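Side-chain contact in aminotransferase (Psychrobacter arcticus 273-4, PDB 3IF2), which probably transfers amino groups between amino acids and 2-oxo acids, perhaps as a valine–pyruvate transaminase, using pyridoxal 5'-phosphate as cofactor: residues A[90-95]-A[107-112]. Residues are numbered along the deposited sequence; the frame is centred on the assembly and turned at random.
Sequences DALVGF and ENIALT
Val-93 and Ile-109 are the nearest CA pair across the contact, 7.7 Å apart, where the helical segment 90-95 passes over strand 109-112 with 9.5 Å between the axes and 129° between their N-to-C directions. That spacing is bridged by apolar side chains, with no hydrogen bond crossing from one segment to the other, and the buried surface is modest, 159 Å² for both sides together.

Ile-109 does most of the reaching. Its CG1 sits beside the backbone N (chi1 -52°), anti to the carbonyl carbon, and the chain runs on extended (chi2 -173°), which carries CD1 up to the helix. There the methyl lies 3.8 Å from Leu-92 CB and 3.9 Å from Val-93 N, so it meets the helix where these consecutive residues join and touches backbone as well as side chain. Val-93 approaches obliquely with one branch, CG2, 4.0 Å from Ile-109 CD1. Farther along the strand Leu-111 adds a looser contact: its CD2 lies 4.4 Å from Leu-92 CD1, so Leu-92 meets Ile-109 through its base and Leu-111 through its tip.

The pairing lays helix 86-100 on one face of the mixed sheet near its end, in the fold of a class I/II aminotransferase. Strand 109-112 has only the antiparallel strand 285-288 as partner within this chain, and Ile-286 there touches both Leu-92 and Ile-109. Ala-110, between Ile-109 and Leu-111 on the strand, packs instead on Ile-294 and Val-297 of helix 291-305, while Ala-91 and Phe-95 of helix 86-100 rest on Val-320 of helix 311-321.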
ATOM      1  N   ASP A  90     -13.563 -15.191  -1.599  1.00 36.57           N
ATOM      2  CA  ASP A  90     -14.578 -16.277  -1.633  1.00 37.80           C
ATOM      3  C   ASP A  90     -14.473 -17.171  -0.397  1.00 37.45           C
ATOM      4  O   ASP A  90     -15.496 -17.519   0.191  1.00 37.30           O
ATOM      5  CB  ASP A  90     -14.489 -17.155  -2.898  1.00 38.69           C
ATOM      6  CG  ASP A  90     -14.850 -16.421  -4.175  1.00 39.64           C
ATOM      7  OD1 ASP A  90     -15.737 -15.529  -4.189  1.00 40.83           O
ATOM      8  OD2 ASP A  90     -14.243 -16.772  -5.204  1.00 41.59           O
ATOM      9  N   ALA A  91     -13.242 -17.519  -0.008  1.00 37.38           N
ATOM     10  CA  ALA A  91     -12.988 -18.305   1.211  1.00 37.30           C
ATOM     11  C   ALA A  91     -13.538 -17.584   2.458  1.00 36.76           C
ATOM     12  O   ALA A  91     -14.232 -18.196   3.279  1.00 35.86           O
ATOM     13  CB  ALA A  91     -11.501 -18.573   1.370  1.00 37.39           C
ATOM     14  N   LEU A  92     -13.233 -16.285   2.552  1.00 35.86           N
ATOM     15  CA  LEU A  92     -13.716 -15.414   3.638  1.00 35.11           C
ATOM     16  C   LEU A  92     -15.250 -15.318   3.680  1.00 35.02           C
ATOM     17  O   LEU A  92     -15.837 -15.400   4.760  1.00 35.51           O
ATOM     18  CB  LEU A  92     -13.068 -14.012   3.566  1.00 34.35           C
ATOM     19  CG  LEU A  92     -11.573 -13.902   3.932  1.00 33.46           C
ATOM     20  CD1 LEU A  92     -11.003 -12.544   3.516  1.00 31.94           C
ATOM     21  CD2 LEU A  92     -11.338 -14.187   5.431  1.00 32.32           C
ATOM     22  N   VAL A  93     -15.884 -15.187   2.511  1.00 34.82           N
ATOM     23  CA  VAL A  93     -17.355 -15.187   2.391  1.00 34.42           C
ATOM     24  C   VAL A  93     -17.923 -16.460   3.021  1.00 34.37           C
ATOM     25  O   VAL A  93     -18.763 -16.391   3.917  1.00 34.11           O
ATOM     26  CB  VAL A  93     -17.826 -15.084   0.900  1.00 33.85           C
ATOM     27  CG1 VAL A  93     -19.306 -15.421   0.750  1.00 32.87           C
ATOM     28  CG2 VAL A  93     -17.511 -13.688   0.320  1.00 33.26           C
ATOM     29  N   GLY A  94     -17.441 -17.613   2.549  1.00 34.64           N
ATOM     30  CA  GLY A  94     -17.859 -18.915   3.083  1.00 33.65           C
ATOM     31  C   GLY A  94     -17.662 -19.024   4.588  1.00 33.99           C
ATOM     32  O   GLY A  94     -18.589 -19.388   5.323  1.00 33.94           O
ATOM     33  N   PHE A  95     -16.459 -18.665   5.032  1.00 34.40           N
ATOM     34  CA  PHE A  95     -16.043 -18.666   6.451  1.00 34.84           C
ATOM     35  C   PHE A  95     -16.945 -17.827   7.384  1.00 36.26           C
ATOM     36  O   PHE A  95     -17.414 -18.346   8.416  1.00 36.64           O
ATOM     37  CB  PHE A  95     -14.586 -18.187   6.546  1.00 34.93           C
ATOM     38  CG  PHE A  95     -14.027 -18.155   7.937  1.00 34.74           C
ATOM     39  CD1 PHE A  95     -14.141 -17.001   8.715  1.00 35.01           C
ATOM     40  CD2 PHE A  95     -13.371 -19.265   8.465  1.00 34.17           C
ATOM     41  CE1 PHE A  95     -13.639 -16.960  10.003  1.00 34.88           C
ATOM     42  CE2 PHE A  95     -12.856 -19.238   9.747  1.00 34.50           C
ATOM     43  CZ  PHE A  95     -13.000 -18.082  10.529  1.00 34.90           C
ATOM     44  N   GLU A 107     -19.294  -9.034  -2.818  1.00 38.41           N
ATOM     45  CA  GLU A 107     -19.443  -7.567  -2.845  1.00 38.83           C
ATOM     46  C   GLU A 107     -19.159  -6.865  -1.503  1.00 37.71           C
ATOM     47  O   GLU A 107     -18.852  -5.674  -1.509  1.00 37.37           O
ATOM     48  CB  GLU A 107     -20.834  -7.166  -3.345  1.00 39.94           C
ATOM     49  CG  GLU A 107     -21.112  -7.507  -4.804  1.00 41.40           C
ATOM     50  CD  GLU A 107     -22.561  -7.186  -5.213  1.00 43.31           C
ATOM     51  OE1 GLU A 107     -23.061  -6.062  -4.966  1.00 43.74           O
ATOM     52  OE2 GLU A 107     -23.215  -8.072  -5.800  1.00 45.47           O
ATOM     53  N   ASN A 108     -19.241  -7.614  -0.392  1.00 36.49           N
ATOM     54  CA  ASN A 108     -19.031  -7.130   0.981  1.00 35.30           C
ATOM     55  C   ASN A 108     -17.619  -7.234   1.547  1.00 35.26           C
ATOM     56  O   ASN A 108     -17.409  -6.904   2.691  1.00 36.22           O
ATOM     57  CB  ASN A 108     -19.957  -7.895   1.939  1.00 34.90           C
ATOM     58  CG  ASN A 108     -21.423  -7.700   1.626  1.00 35.30           C
ATOM     59  OD1 ASN A 108     -22.128  -8.645   1.260  1.00 33.91           O
ATOM     60  ND2 ASN A 108     -21.894  -6.464   1.780  1.00 35.29           N
ATOM     61  N   ILE A 109     -16.644  -7.669   0.768  1.00 35.65           N
ATOM     62  CA  ILE A 109     -15.289  -7.844   1.274  1.00 35.25           C
ATOM     63  C   ILE A 109     -14.262  -7.317   0.287  1.00 35.55           C
ATOM     64  O   ILE A 109     -14.336  -7.617  -0.916  1.00 35.44           O
ATOM     65  CB  ILE A 109     -14.954  -9.322   1.569  1.00 35.02           C
ATOM     66  CG1 ILE A 109     -16.018  -9.959   2.471  1.00 34.60           C
ATOM     67  CG2 ILE A 109     -13.537  -9.432   2.200  1.00 34.64           C
ATOM     68  CD1 ILE A 109     -15.678 -11.362   2.949  1.00 34.59           C
ATOM     69  N   ALA A 110     -13.336  -6.516   0.816  1.00 34.92           N
ATOM     70  CA  ALA A 110     -12.205  -5.984   0.073  1.00 34.89           C
ATOM     71  C   ALA A 110     -10.952  -6.218   0.910  1.00 34.89           C
ATOM     72  O   ALA A 110     -11.040  -6.407   2.127  1.00 36.11           O
ATOM     73  CB  ALA A 110     -12.385  -4.506  -0.201  1.00 34.16           C
ATOM     74  N   LEU A 111      -9.808  -6.231   0.235  1.00 35.07           N
ATOM     75  CA  LEU A 111      -8.497  -6.382   0.845  1.00 34.57           C
ATOM     76  C   LEU A 111      -7.725  -5.064   0.669  1.00 34.10           C
ATOM     77  O   LEU A 111      -7.915  -4.347  -0.345  1.00 32.70           O
ATOM     78  CB  LEU A 111      -7.719  -7.541   0.199  1.00 34.82           C
ATOM     79  CG  LEU A 111      -8.344  -8.940   0.210  1.00 35.21           C
ATOM     80  CD1 LEU A 111      -7.424  -9.967  -0.481  1.00 35.10           C
ATOM     81  CD2 LEU A 111      -8.627  -9.366   1.602  1.00 34.64           C
ATOM     82  N   THR A 112      -6.876  -4.758   1.664  1.00 33.22           N
ATOM     83  CA  THR A 112      -6.002  -3.578   1.683  1.00 33.57           C
ATOM     84  C   THR A 112      -4.577  -4.018   2.068  1.00 34.23           C
ATOM     85  O   THR A 112      -4.381  -5.165   2.484  1.00 34.86           O
ATOM     86  CB  THR A 112      -6.543  -2.503   2.682  1.00 33.68           C
ATOM     87  OG1 THR A 112      -6.561  -3.025   4.025  1.00 33.60           O
ATOM     88  CG2 THR A 112      -7.953  -2.072   2.304  1.00 32.96           C
TER